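Local coordinates for protein restriction endonuclease S subunits (Thermoanaerobacter tengcongensis, PDB 3OKG) that probably serves as the DNA-binding specificity subunit of a type I restriction-modification system, joining methylase subunits to form the methyltransferase, at residues Arg27-Gly32 against Ile169-Leu174; Pro226-Val231 against Pro361-Glu366. All blocks are in the same frame, centred on the assembly; numbering follows the deposited sequence.

Contact 1: residues Arg27-Gly32 against Ile169-Leu174; sequences RWVRLG and IPLPPL
Leu171 N gives the shortest bond of the pairing, 2.7 Å to Arg27 O, although its N-H points well off line (139°). Arg27 N returns a bond of 3.0 Å to Leu171 O, reaching that oxygen from above the carbonyl plane. One pair further on, Ile169 N and Val29 O are bonded at 2.8 Å, and the longer return bond from Val29 N to Ile169 O is nearly straight (172°). Arg27-Leu171 and Val29-Ile169 are thus the antiparallel hydrogen-bonded pairs, with Trp28-Pro170 the non-hydrogen-bonded pair between them, a place where a proline costs no cross-strand bond. The Trp28 indole leans over Pro170 there: Pro170 CB lies 4.2 Å from the centroid of the Trp28 six-membered ring, a CH-pi contact over its face. With CG beside the backbone N (chi1 -79°), the ring swings back across the neighbouring strand, and its NE1 is bonded to Tyr20 O. On the other face of the sheet, Val29 CG2 comes within 3.5 Å of Ile169 CG1, and Ile169 CD1 reaches on to Leu31 CD1 at 4.1 Å. The Arg27 side chain runs alongside Leu171, with Val29 CG1 under the rim of one guanidinium face and NH1 near Leu171 CD2. Helix 130-137 touches this side, Leu133 on Leu31 and Leu136 on Ile169. Here strand 27-30, early in the first specificity-domain sequence, pairs with strand 168-171 in a two-stranded antiparallel sheet, tied to the Pro-Leu-Pro-Pro run that leads into the long helix 174-216.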
# COMPACT_ATOMS: atom_id res chain seq x y z
N ARG A 27 -5.66 24.71 -28.18
CA ARG A 27 -6.97 25.33 -28.04
C ARG A 27 -7.91 24.53 -27.14
O ARG A 27 -7.73 23.32 -26.94
CB ARG A 27 -7.62 25.50 -29.43
CG ARG A 27 -7.55 24.24 -30.26
CD ARG A 27 -7.80 24.49 -31.74
NE ARG A 27 -9.21 24.70 -31.93
CZ ARG A 27 -10.03 23.85 -32.54
NH1 ARG A 27 -9.57 22.74 -33.09
NH2 ARG A 27 -11.31 24.15 -32.60
N TRP A 28 -8.92 25.21 -26.59
CA TRP A 28 -9.94 24.55 -25.78
C TRP A 28 -11.15 24.17 -26.63
O TRP A 28 -11.68 25.01 -27.35
CB TRP A 28 -10.43 25.48 -24.66
CG TRP A 28 -9.51 25.56 -23.50
CD1 TRP A 28 -8.68 26.62 -23.17
CD2 TRP A 28 -9.31 24.56 -22.49
NE1 TRP A 28 -7.99 26.33 -22.02
CE2 TRP A 28 -8.35 25.07 -21.59
CE3 TRP A 28 -9.83 23.28 -22.28
CZ2 TRP A 28 -7.91 24.34 -20.48
CZ3 TRP A 28 -9.40 22.55 -21.17
CH2 TRP A 28 -8.45 23.10 -20.27
N VAL A 29 -11.58 22.91 -26.54
CA VAL A 29 -12.78 22.45 -27.23
C VAL A 29 -13.60 21.52 -26.34
O VAL A 29 -13.08 21.00 -25.35
CB VAL A 29 -12.41 21.66 -28.49
CG1 VAL A 29 -11.65 22.54 -29.42
CG2 VAL A 29 -11.59 20.37 -28.13
N ARG A 30 -14.87 21.30 -26.67
CA ARG A 30 -15.60 20.21 -26.03
C ARG A 30 -15.10 18.90 -26.66
O ARG A 30 -14.78 18.87 -27.84
CB ARG A 30 -17.12 20.36 -26.23
CG ARG A 30 -17.78 21.52 -25.41
CD ARG A 30 -19.28 21.70 -25.76
NE ARG A 30 -19.44 21.79 -27.21
CZ ARG A 30 -19.16 22.87 -27.93
NH1 ARG A 30 -18.76 24.00 -27.35
NH2 ARG A 30 -19.30 22.83 -29.25
N LEU A 31 -15.03 17.85 -25.86
CA LEU A 31 -14.54 16.56 -26.34
C LEU A 31 -15.28 16.19 -27.63
O LEU A 31 -14.68 15.77 -28.62
CB LEU A 31 -14.78 15.50 -25.27
CG LEU A 31 -14.40 14.06 -25.59
CD1 LEU A 31 -12.93 13.99 -25.98
CD2 LEU A 31 -14.70 13.22 -24.33
N GLY A 32 -16.60 16.35 -27.61
CA GLY A 32 -17.44 15.96 -28.74
C GLY A 32 -17.03 16.60 -30.06
O GLY A 32 -17.28 16.05 -31.13
N ILE A 169 -11.75 20.06 -23.07
CA ILE A 169 -10.43 19.44 -23.09
C ILE A 169 -9.41 20.38 -23.76
O ILE A 169 -9.76 21.09 -24.69
CB ILE A 169 -10.45 18.09 -23.89
CG1 ILE A 169 -10.88 18.30 -25.34
CG2 ILE A 169 -11.34 17.06 -23.16
CD1 ILE A 169 -10.35 17.17 -26.35
N PRO A 170 -8.16 20.36 -23.30
CA PRO A 170 -7.09 21.12 -23.94
C PRO A 170 -6.62 20.34 -25.15
O PRO A 170 -6.39 19.12 -25.06
CB PRO A 170 -5.98 21.13 -22.89
CG PRO A 170 -6.26 20.00 -21.99
CD PRO A 170 -7.62 19.44 -22.29
N LEU A 171 -6.45 21.02 -26.27
CA LEU A 171 -6.11 20.33 -27.51
C LEU A 171 -4.86 20.89 -28.19
O LEU A 171 -4.94 21.88 -28.90
CB LEU A 171 -7.30 20.42 -28.45
CG LEU A 171 -7.20 19.53 -29.71
CD1 LEU A 171 -7.51 18.11 -29.34
CD2 LEU A 171 -8.20 20.01 -30.75
N PRO A 172 -3.71 20.25 -27.96
CA PRO A 172 -2.49 20.61 -28.70
C PRO A 172 -2.63 20.24 -30.17
O PRO A 172 -3.56 19.50 -30.54
CB PRO A 172 -1.42 19.72 -28.10
CG PRO A 172 -2.07 19.07 -26.85
CD PRO A 172 -3.52 19.02 -27.17
N PRO A 173 -1.69 20.70 -31.01
CA PRO A 173 -1.57 20.13 -32.36
C PRO A 173 -1.33 18.64 -32.29
O PRO A 173 -0.76 18.13 -31.29
CB PRO A 173 -0.30 20.80 -32.93
CG PRO A 173 -0.16 22.06 -32.16
CD PRO A 173 -0.71 21.77 -30.76
N LEU A 174 -1.70 17.93 -33.35
CA LEU A 174 -1.50 16.48 -33.42
C LEU A 174 -0.08 16.04 -33.09
O LEU A 174 0.12 15.09 -32.34
CB LEU A 174 -1.89 15.99 -34.82
CG LEU A 174 -3.38 16.10 -35.17
CD1 LEU A 174 -3.57 15.84 -36.68
CD2 LEU A 174 -4.19 15.05 -34.37

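Contact 2: residues Pro226-Val231 against Pro361-Glu366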
# COMPACT_ATOMS: atom_id res chain seq x y z
N PRO A 226 37.61 -13.90 20.89
CA PRO A 226 38.19 -13.86 22.23
C PRO A 226 37.73 -12.61 22.98
O PRO A 226 37.72 -11.51 22.41
CB PRO A 226 39.69 -13.81 21.96
CG PRO A 226 39.86 -14.56 20.65
CD PRO A 226 38.61 -14.17 19.84
N GLY A 227 37.35 -12.78 24.24
CA GLY A 227 36.94 -11.66 25.07
C GLY A 227 35.43 -11.57 25.21
O GLY A 227 34.92 -11.00 26.17
N TRP A 228 34.71 -12.11 24.24
CA TRP A 228 33.28 -12.29 24.38
C TRP A 228 33.15 -13.48 25.31
O TRP A 228 34.07 -14.30 25.39
CB TRP A 228 32.65 -12.69 23.04
CG TRP A 228 32.54 -11.62 21.97
CD1 TRP A 228 33.43 -10.62 21.68
CD2 TRP A 228 31.46 -11.50 21.01
NE1 TRP A 228 32.96 -9.87 20.62
CE2 TRP A 228 31.77 -10.40 20.18
CE3 TRP A 228 30.28 -12.22 20.78
CZ2 TRP A 228 30.92 -9.99 19.14
CZ3 TRP A 228 29.44 -11.81 19.73
CH2 TRP A 228 29.77 -10.71 18.93
N ARG A 229 32.03 -13.60 26.00
CA ARG A 229 31.76 -14.79 26.79
C ARG A 229 30.35 -15.26 26.57
O ARG A 229 29.42 -14.44 26.43
CB ARG A 229 31.95 -14.51 28.28
CG ARG A 229 33.38 -14.34 28.75
CD ARG A 229 33.44 -13.90 30.21
NE ARG A 229 32.66 -12.68 30.40
CZ ARG A 229 31.64 -12.56 31.24
NH1 ARG A 229 31.29 -13.58 32.01
NH2 ARG A 229 31.00 -11.40 31.34
N TRP A 230 30.17 -16.58 26.55
CA TRP A 230 28.84 -17.15 26.68
C TRP A 230 28.35 -17.06 28.13
O TRP A 230 28.95 -17.64 29.02
CB TRP A 230 28.87 -18.61 26.26
CG TRP A 230 28.84 -18.79 24.79
CD1 TRP A 230 29.86 -19.24 23.98
CD2 TRP A 230 27.73 -18.51 23.93
NE1 TRP A 230 29.43 -19.28 22.68
CE2 TRP A 230 28.14 -18.83 22.61
CE3 TRP A 230 26.43 -18.04 24.14
CZ2 TRP A 230 27.29 -18.67 21.51
CZ3 TRP A 230 25.59 -17.88 23.05
CH2 TRP A 230 26.02 -18.20 21.74
N VAL A 231 27.27 -16.32 28.37
CA VAL A 231 26.69 -16.22 29.72
C VAL A 231 25.24 -16.64 29.73
O VAL A 231 24.58 -16.65 28.69
CB VAL A 231 26.80 -14.79 30.29
CG1 VAL A 231 28.26 -14.33 30.31
CG2 VAL A 231 25.95 -13.82 29.46
N PRO A 361 25.40 -14.66 23.77
CA PRO A 361 26.81 -14.32 23.64
C PRO A 361 26.99 -12.88 24.11
O PRO A 361 26.17 -12.01 23.82
CB PRO A 361 27.07 -14.40 22.12
CG PRO A 361 25.69 -14.51 21.45
CD PRO A 361 24.64 -14.42 22.53
N LEU A 362 28.05 -12.62 24.83
CA LEU A 362 28.19 -11.35 25.47
C LEU A 362 29.52 -10.70 25.16
O LEU A 362 30.54 -11.04 25.80
CB LEU A 362 28.01 -11.49 27.01
CG LEU A 362 27.89 -10.15 27.74
CD1 LEU A 362 26.45 -9.57 27.59
CD2 LEU A 362 28.25 -10.29 29.22
N PRO A 363 29.52 -9.78 24.17
CA PRO A 363 30.69 -8.96 23.87
C PRO A 363 30.91 -7.94 24.97
O PRO A 363 30.01 -7.71 25.78
CB PRO A 363 30.28 -8.19 22.59
CG PRO A 363 29.04 -8.89 22.07
CD PRO A 363 28.37 -9.42 23.32
N PRO A 364 32.09 -7.31 24.98
CA PRO A 364 32.27 -6.12 25.81
C PRO A 364 31.25 -5.05 25.39
O PRO A 364 30.78 -5.05 24.25
CB PRO A 364 33.69 -5.66 25.47
CG PRO A 364 34.37 -6.86 24.88
CD PRO A 364 33.30 -7.69 24.24
N LEU A 365 30.92 -4.15 26.29
CA LEU A 365 29.88 -3.14 25.99
C LEU A 365 30.15 -2.39 24.70
O LEU A 365 29.23 -2.13 23.91
CB LEU A 365 29.75 -2.15 27.14
CG LEU A 365 29.06 -2.73 28.37
CD1 LEU A 365 29.29 -1.82 29.57
CD2 LEU A 365 27.57 -2.92 28.09
N GLU A 366 31.40 -2.02 24.48
CA GLU A 366 31.73 -1.23 23.30
C GLU A 366 31.37 -1.99 22.02
O GLU A 366 30.91 -1.39 21.06
CB GLU A 366 33.19 -0.79 23.29
CG GLU A 366 33.36 0.62 22.72
CD GLU A 366 34.58 0.79 21.81
OE1 GLU A 366 34.74 1.88 21.23
OE2 GLU A 366 35.37 -0.17 21.68
O HOH W 1 32.51 -9.95 27.52
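Residues 229-231 and 361-362 run antiparallel, with Arg229 and Leu362 as a hydrogen-bonded pair (Arg229 N to Leu362 O 3.0 Å, Leu362 N to Arg229 O 2.8 Å) and Trp230 opposite Pro361 as a non-hydrogen-bonded pair. Besides the bond from Arg229 N, Leu362 O accepts one from a water that also donates to Gly227 O, and Trp228 CA adds a weaker CA-H...O contact with Leu362 O at 3.3 Å. Gly227, at a positive phi of 102°, turns the chain just before Trp228. Pro363 CG points at the face of the Trp228 indole, 3.4 Å from the centroid of the six-membered ring and 3° off its normal, a CH-pi contact over the centre. Pro361 CB meets the edge of the same indole at CE3, while Pro364 CD approaches CD1, so three prolines pack against one ring. Replacing Trp228 with an alanine would probably strip Pro363 of its aromatic cover and leave a gap beside Pro361 and Pro364. Trp230, with CG beside the backbone N (chi1 -80°), folds its ring back over Pro361, whose CB lies 4.0 Å from the centroid of the six-membered ring; Trp230 NE1 bonds to Ala222 O. Across the sheet from these rings, Arg229 runs side by side with Leu362, bringing NH2 to 3.6 Å from Leu362 CD2, and Val231 CG2 packs on Leu362 CB. Ile371 of helix 365-388 also touches Trp228. Pro364 stands at the N-cap position, just before that helix, and the whole is a short antiparallel strand pair, 229-232 with 359-362, whose Pro-Leu-Pro-Pro run leads into helix 365-388.

In the fold
Contacts 1 and 2 are counterparts in the two DNA specificity domains of one chain: each pairs a strand lying early in the specificity-domain sequence with a Pro-Leu-Pro-Pro-Leu segment that enters a long helix. Trp28 over Pro170 corresponds to Trp230 over Pro361, and Arg27 beside Leu171 to Arg229 beside Leu362; the segment of contact 2 begins earlier in the shared motif and so takes in Trp228 over Pro363. The two pairings follow one another in sequence and lie at far ends of the molecule, centres 73 Å and nearest atoms about 61 Å apart. Helix 174-216 leads from the first domain toward the second, consistent with two domains spaced by helices.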